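Local coordinates for RNA-binding protein (PDB 2NRQ) that is of unknown function but belongs to an archaeal family structurally similar to RNA-binding proteins, for which RNA binding itself appears unlikely, at residues A[18-21]-A[22-26]; A[68-71]-A[72-76]; A[78-81]-A[82-85]; A[113-117]-A[118-122]. All blocks are in the same frame, centred on the assembly; numbering follows the deposited sequence. Where two conformers were deposited one is given.

Contact 1 of 4, residues A[18-21]-A[22-26]; sequences EDYN and KIVNT
Ile23 N donates to Asp19 O (3.1 Å), Val24 N to Tyr20 O and Asn25 N to Asn21 O (2.9 Å), so the first turns of helix 20-30 are built from regular i to i+4 bonds. Asp19 is the N-cap: with CG anti to its own N (chi1 -176°), the carboxylate reaches forward and OD1 accepts from Lys22 N, although OD1 also crowds Lys22 CB and its exact place is doubtful. One turn on, Val24 CG2 lies over one face of the Tyr20 ring in a CH-pi contact, 3.6 Å from the centroid and displaced toward the phenol end, with CZ the nearest ring atom at 3.4 Å. This helix connects strand 7-14 to strand 39-46 and packs on the antiparallel sheet, where Tyr20 also meets Ile14, Val42 and Ile54. Replacing Tyr20 by an alanine is likely to leave Val24 CG2 without its aromatic surface and open a gap against those strands. Ile23 extends CD1 back to Glu18 CB (4.1 Å), while the Glu18 carboxylate accepts from His15 N and pairs with Lys103. Lys22 O is gripped twice, by Thr26 N and by Thr26 OG1 (2.7 Å), from opposite faces of its carbonyl plane.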
loop_
_atom_site.group_PDB
_atom_site.type_symbol
_atom_site.label_atom_id
_atom_site.label_comp_id
_atom_site.label_asym_id
_atom_site.label_seq_id
_atom_site.Cartn_x
_atom_site.Cartn_y
_atom_site.Cartn_z
ATOM N N GLU A 18 12.177 13.517 -5.504
ATOM C CA GLU A 18 11.446 13.191 -4.288
ATOM C C GLU A 18 12.330 13.117 -3.040
ATOM O O GLU A 18 13.534 12.865 -3.129
ATOM C CB GLU A 18 10.683 11.880 -4.494
ATOM C CG GLU A 18 9.692 11.958 -5.658
ATOM C CD GLU A 18 8.902 10.682 -5.865
ATOM O OE1 GLU A 18 9.483 9.673 -6.303
ATOM O OE2 GLU A 18 7.690 10.687 -5.585
ATOM N N ASP A 19 11.733 13.368 -1.879
ATOM C CA ASP A 19 12.462 13.310 -0.624
ATOM C C ASP A 19 12.327 11.875 -0.138
ATOM O O ASP A 19 11.345 11.512 0.509
ATOM C CB ASP A 19 11.858 14.278 0.397
ATOM C CG ASP A 19 12.648 14.331 1.696
ATOM O OD1 ASP A 19 12.888 13.262 2.299
ATOM O OD2 ASP A 19 13.027 15.443 2.117
ATOM N N TYR A 20 13.326 11.065 -0.475
ATOM C CA TYR A 20 13.367 9.657 -0.125
ATOM C C TYR A 20 13.199 9.360 1.362
ATOM O O TYR A 20 12.433 8.472 1.737
ATOM C CB TYR A 20 14.680 9.055 -0.624
ATOM C CG TYR A 20 14.940 7.662 -0.117
ATOM C CD1 TYR A 20 14.337 6.556 -0.713
ATOM C CD2 TYR A 20 15.744 7.454 1.002
ATOM C CE1 TYR A 20 14.523 5.276 -0.205
ATOM C CE2 TYR A 20 15.934 6.182 1.523
ATOM C CZ TYR A 20 15.318 5.095 0.918
ATOM O OH TYR A 20 15.452 3.845 1.477
ATOM N N ASN A 21 13.914 10.090 2.213
ATOM C CA ASN A 21 13.827 9.862 3.656
ATOM C C ASN A 21 12.440 10.185 4.200
ATOM O O ASN A 21 11.867 9.429 4.995
ATOM C CB ASN A 21 14.878 10.697 4.378
ATOM C CG ASN A 21 16.287 10.307 3.992
ATOM O OD1 ASN A 21 16.669 9.141 4.111
ATOM N ND2 ASN A 21 17.071 11.281 3.523
ATOM N N LYS A 22 11.913 11.317 3.756
ATOM C CA LYS A 22 10.598 11.776 4.158
ATOM C C LYS A 22 9.576 10.667 3.896
ATOM O O LYS A 22 8.747 10.365 4.751
ATOM C CB LYS A 22 10.254 13.040 3.360
ATOM C CG LYS A 22 9.116 13.876 3.913
ATOM C CD LYS A 22 7.800 13.134 3.843
ATOM C CE LYS A 22 6.742 13.900 4.597
ATOM N NZ LYS A 22 7.235 14.252 5.968
ATOM N N ILE A 23 9.640 10.057 2.713
ATOM C CA ILE A 23 8.718 8.978 2.351
ATOM C C ILE A 23 8.902 7.723 3.223
ATOM O O ILE A 23 7.931 7.147 3.726
ATOM C CB ILE A 23 8.893 8.581 0.870
ATOM C CG1 ILE A 23 8.668 9.796 -0.023
ATOM C CG2 ILE A 23 7.908 7.485 0.492
ATOM C CD1 ILE A 23 9.011 9.556 -1.496
ATOM N N VAL A 24 10.156 7.310 3.395
ATOM C CA VAL A 24 10.490 6.133 4.197
ATOM C C VAL A 24 9.943 6.279 5.599
ATOM O O VAL A 24 9.237 5.396 6.093
ATOM C CB VAL A 24 12.034 5.932 4.312
ATOM C CG1 VAL A 24 12.347 4.748 5.233
ATOM C CG2 VAL A 24 12.635 5.699 2.935
ATOM N N ASN A 25 10.282 7.398 6.238
ATOM C CA ASN A 25 9.827 7.644 7.597
ATOM C C ASN A 25 8.322 7.645 7.648
ATOM O O ASN A 25 7.726 7.003 8.523
ATOM C CB ASN A 25 10.346 8.972 8.122
ATOM C CG ASN A 25 11.854 9.043 8.130
ATOM O OD1 ASN A 25 12.534 8.036 8.357
ATOM N ND2 ASN A 25 12.395 10.242 7.896
ATOM N N THR A 26 7.705 8.353 6.704
ATOM C CA THR A 26 6.254 8.407 6.663
ATOM C C THR A 26 5.691 6.996 6.610
ATOM O O THR A 26 4.853 6.625 7.436
ATOM C CB THR A 26 5.731 9.200 5.441
ATOM O OG1 THR A 26 6.132 10.568 5.548
ATOM C CG2 THR A 26 4.208 9.146 5.381
#

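Contact 2 of 4, residues A[68-71]-A[72-76]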
loop_
_atom_site.group_PDB
_atom_site.type_symbol
_atom_site.label_atom_id
_atom_site.label_comp_id
_atom_site.label_asym_id
_atom_site.label_seq_id
_atom_site.Cartn_x
_atom_site.Cartn_y
_atom_site.Cartn_z
ATOM N N PHE A 68 -1.810 -6.435 8.210
ATOM C CA PHE A 68 -1.449 -5.274 7.396
ATOM C C PHE A 68 -2.693 -4.741 6.690
ATOM O O PHE A 68 -2.937 -3.530 6.634
ATOM C CB PHE A 68 -0.392 -5.651 6.357
ATOM C CG PHE A 68 -0.078 -4.549 5.391
ATOM C CD1 PHE A 68 0.529 -3.383 5.825
ATOM C CD2 PHE A 68 -0.410 -4.672 4.044
ATOM C CE1 PHE A 68 0.803 -2.358 4.942
ATOM C CE2 PHE A 68 -0.141 -3.648 3.146
ATOM C CZ PHE A 68 0.466 -2.488 3.597
ATOM N N PHE A 69 -3.473 -5.661 6.138
ATOM C CA PHE A 69 -4.707 -5.293 5.465
ATOM C C PHE A 69 -5.576 -4.599 6.495
ATOM O O PHE A 69 -6.103 -3.512 6.263
ATOM C CB PHE A 69 -5.423 -6.541 4.953
ATOM C CG PHE A 69 -6.675 -6.249 4.186
ATOM C CD1 PHE A 69 -6.860 -5.012 3.573
ATOM C CD2 PHE A 69 -7.645 -7.229 4.018
ATOM C CE1 PHE A 69 -7.992 -4.758 2.799
ATOM C CE2 PHE A 69 -8.786 -6.988 3.241
ATOM C CZ PHE A 69 -8.956 -5.750 2.632
ATOM N N LYS A 70 -5.700 -5.249 7.644
ATOM C CA LYS A 70 -6.494 -4.743 8.749
ATOM C C LYS A 70 -6.112 -3.304 9.075
ATOM O O LYS A 70 -6.972 -2.432 9.135
ATOM C CB LYS A 70 -6.285 -5.640 9.971
ATOM C CG LYS A 70 -7.467 -5.717 10.921
ATOM C CD LYS A 70 -7.938 -7.164 11.107
ATOM C CE LYS A 70 -8.481 -7.762 9.795
ATOM N NZ LYS A 70 -9.233 -9.054 9.972
ATOM N N ILE A 71 -4.824 -3.045 9.271
ATOM C CA ILE A 71 -4.399 -1.691 9.602
ATOM C C ILE A 71 -4.720 -0.691 8.494
ATOM O O ILE A 71 -4.981 0.474 8.775
ATOM C CB ILE A 71 -2.886 -1.644 9.990
ATOM C CG1 ILE A 71 -2.325 -0.234 9.804
ATOM C CG2 ILE A 71 -2.114 -2.657 9.211
ATOM C CD1 ILE A 71 -2.850 0.764 10.796
ATOM N N ILE A 72 -4.719 -1.136 7.240
ATOM C CA ILE A 72 -5.060 -0.244 6.128
ATOM C C ILE A 72 -6.553 0.094 6.235
ATOM O O ILE A 72 -6.976 1.234 6.015
ATOM C CB ILE A 72 -4.826 -0.918 4.757
ATOM C CG1 ILE A 72 -3.331 -1.099 4.502
ATOM C CG2 ILE A 72 -5.438 -0.077 3.656
ATOM C CD1 ILE A 72 -3.026 -1.839 3.226
ATOM N N LEU A 73 -7.340 -0.921 6.575
ATOM C CA LEU A 73 -8.779 -0.777 6.727
ATOM C C LEU A 73 -9.147 0.134 7.880
ATOM O O LEU A 73 -10.152 0.826 7.826
ATOM C CB LEU A 73 -9.427 -2.144 6.951
ATOM C CG LEU A 73 -9.504 -3.063 5.733
ATOM C CD1 LEU A 73 -10.093 -4.400 6.146
ATOM C CD2 LEU A 73 -10.354 -2.406 4.652
ATOM N N GLU A 74 -8.329 0.133 8.923
ATOM C CA GLU A 74 -8.599 0.947 10.099
ATOM C C GLU A 74 -8.060 2.352 9.952
ATOM O O GLU A 74 -8.239 3.181 10.841
ATOM C CB GLU A 74 -7.976 0.289 11.327
ATOM C CG GLU A 74 -8.208 -1.212 11.350
ATOM C CD GLU A 74 -7.380 -1.925 12.395
ATOM O OE1 GLU A 74 -6.201 -1.544 12.587
ATOM O OE2 GLU A 74 -7.906 -2.879 13.012
ATOM N N LYS A 75 -7.402 2.626 8.832
ATOM C CA LYS A 75 -6.827 3.942 8.606
ATOM C C LYS A 75 -7.484 4.661 7.447
ATOM O O LYS A 75 -7.601 5.884 7.453
ATOM C CB LYS A 75 -5.337 3.818 8.326
ATOM C CG LYS A 75 -4.506 3.358 9.506
ATOM C CD LYS A 75 -3.758 4.510 10.143
ATOM C CE LYS A 75 -2.620 3.993 10.997
ATOM N NZ LYS A 75 -1.754 5.096 11.487
ATOM N N ILE A 76 -7.911 3.906 6.445
ATOM C CA ILE A 76 -8.541 4.519 5.284
ATOM C C ILE A 76 -9.906 5.126 5.631
ATOM O O ILE A 76 -10.654 4.576 6.442
ATOM C CB ILE A 76 -8.714 3.486 4.153
ATOM C CG1 ILE A 76 -9.057 4.200 2.850
ATOM C CG2 ILE A 76 -9.803 2.490 4.516
ATOM C CD1 ILE A 76 -9.163 3.270 1.665
#
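The Phe69 ring carries Leu73 CD1 over the centre of one face, a CH-pi contact of 3.9 Å to the centroid, with Leu73 CG near its CE1 corner (3.7 Å). The Phe68 ring has Ile72 on one face, CG1 displaced toward the rim and CD1 reaching the CE2 and CZ side; CE2 to CD1 is 3.4 Å. Both phenyl groups swing CG anti to the backbone N (chi1 174° in Phe68, -177° in Phe69), which directs each ring along helix 62-73 to the residue four places later. Phe68 also stacks on Phe60 and touches strand 7-14, whereas Phe69 meets the Phe127 ring and helix 134-145. Without the ring, as with a serine at Phe69, Leu73 CD1 would probably lose its aromatic partner and a gap open toward Ile138 and Phe127. Backbone support comes from Leu73 N to Phe69 O (2.9 Å). On the exposed side Ile71 and Lys75 run side by side, and the Lys75 ammonium continues to a cation-pi contact with Phe30. The chemistry is thus divided: aromatic and branched aliphatic groups join the helix to the core, while at its exposed end Lys75 lends methylenes to Ile71 CD1 and Glu74 lays OE2 beside Lys70 CG (3.6 Å).

Contact 3 of 4, residues A[78-81]-A[82-85]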
loop_
_atom_site.group_PDB
_atom_site.type_symbol
_atom_site.label_atom_id
_atom_site.label_comp_id
_atom_site.label_asym_id
_atom_site.label_seq_id
_atom_site.Cartn_x
_atom_site.Cartn_y
_atom_site.Cartn_z
ATOM N N THR A 78 -13.808 6.091 5.074
ATOM C CA THR A 78 -14.918 5.322 4.505
ATOM C C THR A 78 -15.175 5.618 3.030
ATOM O O THR A 78 -15.520 4.730 2.246
ATOM C CB THR A 78 -16.220 5.577 5.281
ATOM O OG1 THR A 78 -15.916 6.137 6.566
ATOM C CG2 THR A 78 -16.974 4.271 5.473
ATOM N N SER A 79 -15.016 6.884 2.666
ATOM C CA SER A 79 -15.205 7.334 1.298
ATOM C C SER A 79 -14.360 6.468 0.356
ATOM O O SER A 79 -14.894 5.740 -0.486
ATOM C CB SER A 79 -14.787 8.800 1.208
ATOM O OG SER A 79 -15.076 9.340 -0.060
ATOM N N GLU A 80 -13.041 6.533 0.527
ATOM C CA GLU A 80 -12.096 5.763 -0.283
ATOM C C GLU A 80 -12.338 4.252 -0.217
ATOM O O GLU A 80 -12.131 3.543 -1.207
ATOM C CB GLU A 80 -10.659 6.070 0.160
ATOM C CG GLU A 80 -10.311 7.561 0.202
ATOM C CD GLU A 80 -10.276 8.221 -1.170
ATOM O OE1 GLU A 80 -10.155 9.462 -1.227
ATOM O OE2 GLU A 80 -10.363 7.515 -2.190
ATOM N N LEU A 81 -12.768 3.765 0.947
ATOM C CA LEU A 81 -13.033 2.335 1.144
ATOM C C LEU A 81 -14.149 1.859 0.202
ATOM O O LEU A 81 -14.021 0.837 -0.493
ATOM C CB LEU A 81 -13.433 2.071 2.596
ATOM C CG LEU A 81 -13.732 0.611 2.945
ATOM C CD1 LEU A 81 -12.573 -0.292 2.506
ATOM C CD2 LEU A 81 -13.995 0.500 4.440
HETATM N N MSE A 82 -15.243 2.611 0.186
HETATM C CA MSE A 82 -16.359 2.304 -0.682
HETATM C C MSE A 82 -15.852 2.347 -2.125
HETATM O O MSE A 82 -16.161 1.463 -2.943
HETATM C CB MSE A 82 -17.454 3.340 -0.483
HETATM C CG MSE A 82 -18.593 3.197 -1.478
HETATM SE SE MSE A 82 -19.474 1.453 -1.319
HETATM C CE MSE A 82 -18.751 0.555 -2.870
ATOM N N LEU A 83 -15.056 3.372 -2.418
ATOM C CA LEU A 83 -14.486 3.536 -3.740
ATOM C C LEU A 83 -13.762 2.253 -4.131
ATOM O O LEU A 83 -13.691 1.913 -5.308
ATOM C CB LEU A 83 -13.520 4.704 -3.735
ATOM C CG LEU A 83 -13.053 5.259 -5.081
ATOM C CD1 LEU A 83 -14.264 5.668 -5.917
ATOM C CD2 LEU A 83 -12.130 6.468 -4.846
ATOM N N ILE A 84 -13.223 1.535 -3.148
ATOM C CA ILE A 84 -12.545 0.276 -3.446
ATOM C C ILE A 84 -13.599 -0.745 -3.843
ATOM O O ILE A 84 -13.596 -1.242 -4.964
ATOM C CB ILE A 84 -11.766 -0.287 -2.234
ATOM C CG1 ILE A 84 -10.565 0.604 -1.913
ATOM C CG2 ILE A 84 -11.293 -1.702 -2.537
ATOM C CD1 ILE A 84 -9.833 0.200 -0.642
ATOM N N LEU A 85 -14.492 -1.061 -2.910
ATOM C CA LEU A 85 -15.554 -2.030 -3.156
ATOM C C LEU A 85 -16.217 -1.738 -4.481
ATOM O O LEU A 85 -16.407 -2.632 -5.306
ATOM C CB LEU A 85 -16.604 -1.966 -2.059
ATOM C CG LEU A 85 -17.758 -2.944 -2.276
ATOM C CD1 LEU A 85 -17.215 -4.365 -2.459
ATOM C CD2 LEU A 85 -18.703 -2.871 -1.084
#
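Leu81 and Ile84 form the close-packed side of helix 78-85, their CD1 methyls 4.2 Å apart and both side chains buried. Leu81 has CG anti to its own N (chi1 -180°), while Ile84 places CG1 beside its N, and the two branches face the same interior. Leu81 rests there on Leu73 and on Val142 of helix 134-145, and Ile84 meets Ile76 and Leu114, so this short amphipathic helix is wedged between helix 62-73, helix 134-145 and the loop that leads to strand 121-126.

The other side is looser. Ser79 and Leu83 are exposed, and the selenomethionine Met82 is built in two conformers, which leaves the place of its end less certain; Met82 and Leu83 both touch a crystal neighbour. Between the two sides Glu80 lies alongside Leu83, pointing the same way: a bend at chi2 (-67°) brings its carboxylate there, with OE2 3.4 Å from Leu83 CD2. The same carboxylate is buried against Val113 and Leu114.

The backbone bonds also differ. Met82 N to Thr78 O (3.0 Å), Leu83 N to Ser79 O (3.1 Å) and Leu85 N to Leu81 O (3.1 Å) are sound i to i+4 bonds. Ile84 N instead shares weak bonds with Glu80 O and Leu81 O, both strongly bent.

Set among aliphatic groups, the Glu80 carboxylate probably pays a desolvation cost, and with Glu77 OE2 close to Glu80 OE1 one of the two glutamates may have a raised proton affinity.

Contact 4 of 4, residues A[113-117]-A[118-122]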
loop_
_atom_site.group_PDB
_atom_site.type_symbol
_atom_site.label_atom_id
_atom_site.label_comp_id
_atom_site.label_asym_id
_atom_site.label_seq_id
_atom_site.Cartn_x
_atom_site.Cartn_y
_atom_site.Cartn_z
ATOM N N VAL A 113 -5.379 7.908 0.120
ATOM C CA VAL A 113 -6.300 8.294 -0.938
ATOM C C VAL A 113 -5.934 7.544 -2.207
ATOM O O VAL A 113 -4.851 7.731 -2.755
ATOM C CB VAL A 113 -6.225 9.813 -1.203
ATOM C CG1 VAL A 113 -6.994 10.162 -2.454
ATOM C CG2 VAL A 113 -6.773 10.569 -0.015
ATOM N N LEU A 114 -6.832 6.681 -2.666
ATOM C CA LEU A 114 -6.576 5.919 -3.878
ATOM C C LEU A 114 -6.136 6.844 -5.009
ATOM O O LEU A 114 -6.573 7.991 -5.099
ATOM C CB LEU A 114 -7.832 5.155 -4.282
ATOM C CG LEU A 114 -7.877 3.654 -3.973
ATOM C CD1 LEU A 114 -7.382 3.375 -2.575
ATOM C CD2 LEU A 114 -9.317 3.151 -4.150
ATOM N N LYS A 115 -5.253 6.346 -5.863
ATOM C CA LYS A 115 -4.751 7.117 -6.997
ATOM C C LYS A 115 -4.587 6.143 -8.149
ATOM O O LYS A 115 -4.634 4.931 -7.953
ATOM C CB LYS A 115 -3.403 7.760 -6.647
ATOM C CG LYS A 115 -2.793 8.644 -7.731
ATOM C CD LYS A 115 -1.469 9.242 -7.249
ATOM C CE LYS A 115 -0.908 10.302 -8.203
ATOM N NZ LYS A 115 -0.474 9.743 -9.514
ATOM N N GLU A 116 -4.407 6.664 -9.352
ATOM C CA GLU A 116 -4.239 5.793 -10.499
ATOM C C GLU A 116 -2.803 5.758 -11.011
ATOM O O GLU A 116 -2.055 6.721 -10.877
ATOM C CB GLU A 116 -5.199 6.204 -11.618
ATOM C CG GLU A 116 -6.601 5.607 -11.473
ATOM C CD GLU A 116 -6.605 4.069 -11.522
ATOM O OE1 GLU A 116 -7.707 3.470 -11.428
ATOM O OE2 GLU A 116 -5.511 3.459 -11.655
ATOM N N GLY A 117 -2.415 4.631 -11.586
ATOM C CA GLY A 117 -1.071 4.527 -12.103
ATOM C C GLY A 117 -0.121 3.769 -11.200
ATOM O O GLY A 117 -0.532 3.176 -10.196
ATOM N N ASP A 118 1.160 3.792 -11.563
ATOM C CA ASP A 118 2.175 3.098 -10.794
ATOM C C ASP A 118 3.055 4.021 -9.961
ATOM O O ASP A 118 3.828 3.552 -9.122
ATOM C CB ASP A 118 3.015 2.246 -11.726
ATOM C CG ASP A 118 2.208 1.151 -12.368
ATOM O OD1 ASP A 118 1.659 0.316 -11.622
ATOM O OD2 ASP A 118 2.117 1.124 -13.613
ATOM N N ASP A 119 2.930 5.326 -10.190
ATOM C CA ASP A 119 3.692 6.308 -9.429
ATOM C C ASP A 119 2.879 6.596 -8.167
ATOM O O ASP A 119 2.371 7.706 -7.954
ATOM C CB ASP A 119 3.882 7.582 -10.249
ATOM C CG ASP A 119 4.666 8.644 -9.508
ATOM O OD1 ASP A 119 5.782 8.349 -9.040
ATOM O OD2 ASP A 119 4.167 9.779 -9.398
ATOM N N VAL A 120 2.773 5.562 -7.335
ATOM C CA VAL A 120 2.014 5.603 -6.089
ATOM C C VAL A 120 2.655 4.679 -5.062
ATOM O O VAL A 120 3.621 4.000 -5.359
ATOM C CB VAL A 120 0.588 5.075 -6.332
ATOM C CG1 VAL A 120 -0.145 5.964 -7.315
ATOM C CG2 VAL A 120 0.669 3.637 -6.873
ATOM N N ILE A 121 2.111 4.661 -3.852
ATOM C CA ILE A 121 2.589 3.742 -2.822
ATOM C C ILE A 121 1.668 2.552 -3.041
ATOM O O ILE A 121 0.497 2.593 -2.679
ATOM C CB ILE A 121 2.359 4.272 -1.398
ATOM C CG1 ILE A 121 3.266 5.477 -1.136
ATOM C CG2 ILE A 121 2.635 3.161 -0.391
ATOM C CD1 ILE A 121 2.990 6.171 0.183
ATOM N N LYS A 122 2.195 1.497 -3.639
ATOM C CA LYS A 122 1.387 0.334 -3.962
ATOM C C LYS A 122 1.307 -0.740 -2.876
ATOM O O LYS A 122 2.326 -1.221 -2.378
ATOM C CB LYS A 122 1.914 -0.272 -5.262
ATOM C CG LYS A 122 0.940 -1.171 -5.969
ATOM C CD LYS A 122 1.545 -1.708 -7.241
ATOM C CE LYS A 122 1.825 -0.594 -8.227
ATOM N NZ LYS A 122 2.622 -1.073 -9.391
HETATM O O HOH W 1 0.677 6.963 -11.229
#
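Water 1 bridges the two halves of the loop, donating to Glu116 O (2.8 Å) and accepting from Asp119 N (3.0 Å). The loop connects helix 103-109 to strand 121-126 and ends in an inverse gamma turn centred on Asp119, closed by a weak bond from Val120 N to Asp118 O. Gly117 begins the reversal with a positive phi of 101°; a side chain at these backbone angles would collide with Glu116 O and Asp118 N, so only glycine fits comfortably. Glu116 OE2 curls back to accept a weak bond from Gly117 N, and Gly117 O accepts from Arg100 NE.

The same arginine helps fix the turn from strand 96-101: its NH2 forms a salt bridge with Asp118 OD1, and Lys122 NZ forms a second salt bridge to that oxygen (2.8 Å). The ammonium approaches OD1 from the anti side, 32° out of the carboxylate plane, so OD1 links the turn to strand 121-126 through Lys122 and to the neighbouring strand through Arg100. Asp119 OD1 pairs instead with Lys103.

The apolar part is small. Lys115 runs extended through chi3 and passes obliquely across Val120, whose CG1 lies against CB, CG and CD of the lysine, closest to CD at 3.5 Å. Val120 CG2 instead faces Gly117 O at 3.6 Å. Beyond CD the lysine bends (chi4 -67°), bringing NZ to 3.8 Å from Asp119 O and 4.6 Å from Asp119 OD2.

The contacts follow one another along the chain as four local pieces of one domain built round an antiparallel sheet. Contact 1 begins helix 20-30, between strands 7-14 and 39-46; contacts 2 and 3 lie on successive helices, 62-73 and 78-85; contact 4 leads into strand 121-126, the sheet neighbour of 7-14. Contacts 2 and 3, centres about 12 Å apart, touch through Leu73, Ile76, Leu81 and Ile84, and contact 3 meets contact 4 at Val113 and Leu114. These three thus form a continuous packed series joining two helices to the loop entering the sheet. The centres of contacts 1 and 3 are about 26 Å apart, yet Lys103 joins contacts 1 and 4 through Glu18 and Asp119.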